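Local coordinates for nucleotidyltransferase-like protein (Exiguobacterium sibiricum, PDB 3C18), which is of unproven function but probably transfers nucleotidyl groups, combining a nucleotidyltransferase-like domain with a putative substrate-binding domain and a helix-turn-helix domain, at residues R138-F141 / S142-N145; R204-L207 / A208-L212. All coordinates share one frame; numbering follows the deposited sequence.

Interaction 1: R138-F141 / S142-N145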
# COMPACT_ATOMS: atom_id res chain seq x y z
N ARG A 138 -13.47 9.26 11.91
CA ARG A 138 -14.06 10.21 12.85
C ARG A 138 -14.39 11.49 12.14
O ARG A 138 -15.46 12.09 12.30
CB ARG A 138 -13.08 10.41 14.01
CG ARG A 138 -13.61 11.33 15.07
CD ARG A 138 -12.64 11.42 16.22
NE ARG A 138 -11.34 11.89 15.76
CZ ARG A 138 -10.26 11.93 16.53
NH1 ARG A 138 -10.34 11.53 17.80
NH2 ARG A 138 -9.11 12.36 16.02
N ASN A 139 -13.47 11.91 11.30
CA ASN A 139 -13.65 13.12 10.53
C ASN A 139 -14.85 12.98 9.59
O ASN A 139 -15.72 13.83 9.53
CB ASN A 139 -12.36 13.48 9.78
CG ASN A 139 -12.52 14.73 8.89
OD1 ASN A 139 -12.67 14.61 7.66
ND2 ASN A 139 -12.53 15.91 9.50
N LEU A 140 -14.93 11.86 8.89
CA LEU A 140 -16.00 11.65 7.91
C LEU A 140 -17.34 11.56 8.60
O LEU A 140 -18.37 12.02 8.11
CB LEU A 140 -15.75 10.39 7.07
CG LEU A 140 -14.55 10.54 6.09
CD1 LEU A 140 -13.94 9.19 5.74
CD2 LEU A 140 -15.01 11.29 4.84
N PHE A 141 -17.33 10.93 9.75
CA PHE A 141 -18.56 10.91 10.56
C PHE A 141 -18.98 12.34 10.96
O PHE A 141 -20.14 12.69 10.93
CB PHE A 141 -18.36 10.11 11.82
CG PHE A 141 -19.59 10.01 12.65
CD1 PHE A 141 -19.89 11.01 13.59
CD2 PHE A 141 -20.45 8.94 12.50
CE1 PHE A 141 -21.05 10.93 14.38
CE2 PHE A 141 -21.59 8.85 13.28
CZ PHE A 141 -21.90 9.85 14.20
N SER A 142 -18.00 13.17 11.30
CA SER A 142 -18.31 14.53 11.76
C SER A 142 -18.97 15.35 10.66
O SER A 142 -19.75 16.26 10.90
CB SER A 142 -17.04 15.24 12.28
OG SER A 142 -16.25 15.80 11.24
N ARG A 143 -18.66 14.97 9.44
CA ARG A 143 -19.09 15.73 8.25
C ARG A 143 -20.34 15.14 7.65
O ARG A 143 -20.84 15.61 6.63
CB ARG A 143 -17.96 15.77 7.20
CG ARG A 143 -16.79 16.64 7.59
CD ARG A 143 -15.56 16.34 6.73
NE ARG A 143 -15.93 16.18 5.32
CZ ARG A 143 -15.09 15.81 4.35
NH1 ARG A 143 -13.81 15.53 4.62
NH2 ARG A 143 -15.53 15.70 3.10
N GLY A 144 -20.87 14.11 8.29
CA GLY A 144 -22.12 13.49 7.83
C GLY A 144 -21.96 12.53 6.66
O GLY A 144 -22.94 12.08 6.06
N ASN A 145 -20.71 12.19 6.36
CA ASN A 145 -20.41 11.21 5.27
C ASN A 145 -20.33 9.79 5.82
O ASN A 145 -19.29 9.25 5.98
CB ASN A 145 -19.08 11.54 4.59
CG ASN A 145 -19.04 12.94 4.01
OD1 ASN A 145 -18.07 13.65 4.18
ND2 ASN A 145 -20.10 13.33 3.33
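N139, in the last turn of helix 116-142, and R143, just past its end, send their side chains across each other at an angle, the amide and guanidinium planes turned 72° apart. N139 OD1 lies at the guanidinium edge, near its plane, 3.4 Å from R143 NH1 in a weak hydrogen bond; the arginine chain runs back along the last turn, and its bend at chi3 (43°) turns the guanidinium aside toward L140. L140 CD2 lies over one guanidinium face. Beside this pair, S142 OG bonds to N139 O at 2.7 Å, in the carbonyl plane on a lone pair, a position set by chi1 of 82°. L140 and N145 cross at about a right angle, with L140 CD2 3.9 Å from N145 OD1. G144, with positive phi, closes a Schellman motif: N145 N reaches L140 O at 2.9 Å, and G144 N bonds to F141 O at 3.1 Å from well above the carbonyl plane. V175 of the second subunit packs on L140, R143 and N145. The last-turn carbonyls are thus satisfied largely by the turn's own N-H groups and one serine hydroxyl, while the longer amide-guanidinium bond is a weak addition on the more exposed side.

Interaction 2: R204-L207 / A208-L212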
# COMPACT_ATOMS: atom_id res chain seq x y z
N ARG A 204 -24.31 2.80 14.64
CA ARG A 204 -23.34 1.67 14.69
C ARG A 204 -21.91 2.20 14.46
O ARG A 204 -20.96 1.75 15.08
CB ARG A 204 -23.70 0.55 13.74
CG ARG A 204 -23.50 0.94 12.30
CD ARG A 204 -23.91 -0.20 11.37
NE ARG A 204 -25.31 -0.53 11.51
CZ ARG A 204 -25.88 -1.53 10.88
NH1 ARG A 204 -25.16 -2.31 10.10
NH2 ARG A 204 -27.17 -1.77 11.05
N ILE A 205 -21.79 3.19 13.58
CA ILE A 205 -20.48 3.79 13.31
C ILE A 205 -19.99 4.53 14.54
O ILE A 205 -18.82 4.52 14.87
CB ILE A 205 -20.53 4.82 12.10
CG1 ILE A 205 -20.89 4.12 10.79
CG2 ILE A 205 -19.22 5.54 11.95
CD1 ILE A 205 -21.27 5.10 9.69
N HIS A 206 -20.89 5.22 15.19
CA HIS A 206 -20.54 6.03 16.35
C HIS A 206 -20.06 5.13 17.50
O HIS A 206 -19.10 5.43 18.21
CB HIS A 206 -21.78 6.80 16.83
CG HIS A 206 -21.58 7.53 18.12
ND1 HIS A 206 -20.76 8.64 18.22
CD2 HIS A 206 -22.11 7.32 19.34
CE1 HIS A 206 -20.79 9.08 19.47
NE2 HIS A 206 -21.60 8.29 20.17
N LEU A 207 -20.78 4.03 17.68
CA LEU A 207 -20.43 3.04 18.71
C LEU A 207 -19.06 2.38 18.42
O LEU A 207 -18.23 2.15 19.32
CB LEU A 207 -21.50 1.98 18.79
CG LEU A 207 -22.80 2.39 19.48
CD1 LEU A 207 -23.65 1.14 19.62
CD2 LEU A 207 -22.53 3.03 20.84
N ALA A 208 -18.81 2.13 17.14
CA ALA A 208 -17.53 1.56 16.72
C ALA A 208 -16.43 2.56 16.94
O ALA A 208 -15.33 2.20 17.32
CB ALA A 208 -17.58 1.10 15.26
N LEU A 209 -16.71 3.85 16.75
CA LEU A 209 -15.64 4.85 16.97
C LEU A 209 -15.31 4.92 18.47
O LEU A 209 -14.16 5.11 18.89
CB LEU A 209 -16.02 6.25 16.42
CG LEU A 209 -16.04 6.43 14.90
CD1 LEU A 209 -16.86 7.66 14.42
CD2 LEU A 209 -14.56 6.46 14.41
N ILE A 210 -16.33 4.81 19.30
CA ILE A 210 -16.14 4.88 20.76
C ILE A 210 -15.18 3.76 21.17
O ILE A 210 -14.17 4.00 21.81
CB ILE A 210 -17.45 4.68 21.53
CG1 ILE A 210 -18.37 5.89 21.31
CG2 ILE A 210 -17.18 4.49 23.01
CD1 ILE A 210 -17.64 7.15 21.28
N GLY A 211 -15.53 2.56 20.73
CA GLY A 211 -14.76 1.36 21.05
C GLY A 211 -13.37 1.42 20.52
O GLY A 211 -12.41 1.07 21.19
N LEU A 212 -13.24 1.91 19.29
CA LEU A 212 -11.92 2.07 18.68
C LEU A 212 -11.05 3.02 19.47
O LEU A 212 -9.80 2.85 19.56
CB LEU A 212 -12.00 2.62 17.25
CG LEU A 212 -12.21 1.66 16.08
CD1 LEU A 212 -12.68 2.41 14.80
CD2 LEU A 212 -10.96 0.89 15.82
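With chi1 of 173°, H206 carries its imidazole anti to the backbone N, while I210 has CG1 anti to its carbonyl carbon (chi1 -69°); these settings bring ring and branch together one turn apart on helix 201-218. The two side chains meet at a slant: I210 CG1 sits 4.2 Å above one face of the ring, offset toward the rim, and I210 CD1 comes within 4.1 Å of H206 CE1. I210 CG1 also leans on the backbone, 3.2 Å from H206 O. The neighbouring pair is purely apolar. I205 and L209 lie side by side and point the same way, I205 CG2 meeting L209 CD1 at 4.0 Å, and L209 CG rests 3.4 Å from I205 O. Beneath the side chains run four consecutive i to i+4 bonds, from A208 N to R204 O through G211 N to L207 O, the latter 3.1 Å long with an N-H...O angle of 168°. The I205, A208, L209 and L212 face is buried against helices 116-142 and 146-167, through F141, F134 and L130 on the former and Y146, V153 and L157 on the latter. R204 NH2 hydrogen-bonds back to E199 O, and R204 NH1 makes a weak bond to L195 O of the second subunit. This is a regular alpha-helix with one buried face, packed against two other helices of the YgxA-like substrate binding domain, its H206-I210 pair lying on a more exposed flank.

Overall arrangement
Both interactions belong to the YgxA-like substrate binding domain, with centres about 12 Å apart, and they touch directly. The F141 ring from interaction 1 reaches I205 and H206 of interaction 2, CD2 lying 3.7 Å from I205 CG2, while F141 CB packs on L209. Interaction 1 ends one helix and turns into the next, so its chemistry is mainly polar, with the last carbonyls taking bonds from the N-H groups of a Schellman turn at G144. Interaction 2 lies within an unbroken helix, where regular backbone bonds carry apolar side chains, more of them buried. Each has an exposed flank, R143 in the first and I210 in the second, and each also reaches the second subunit.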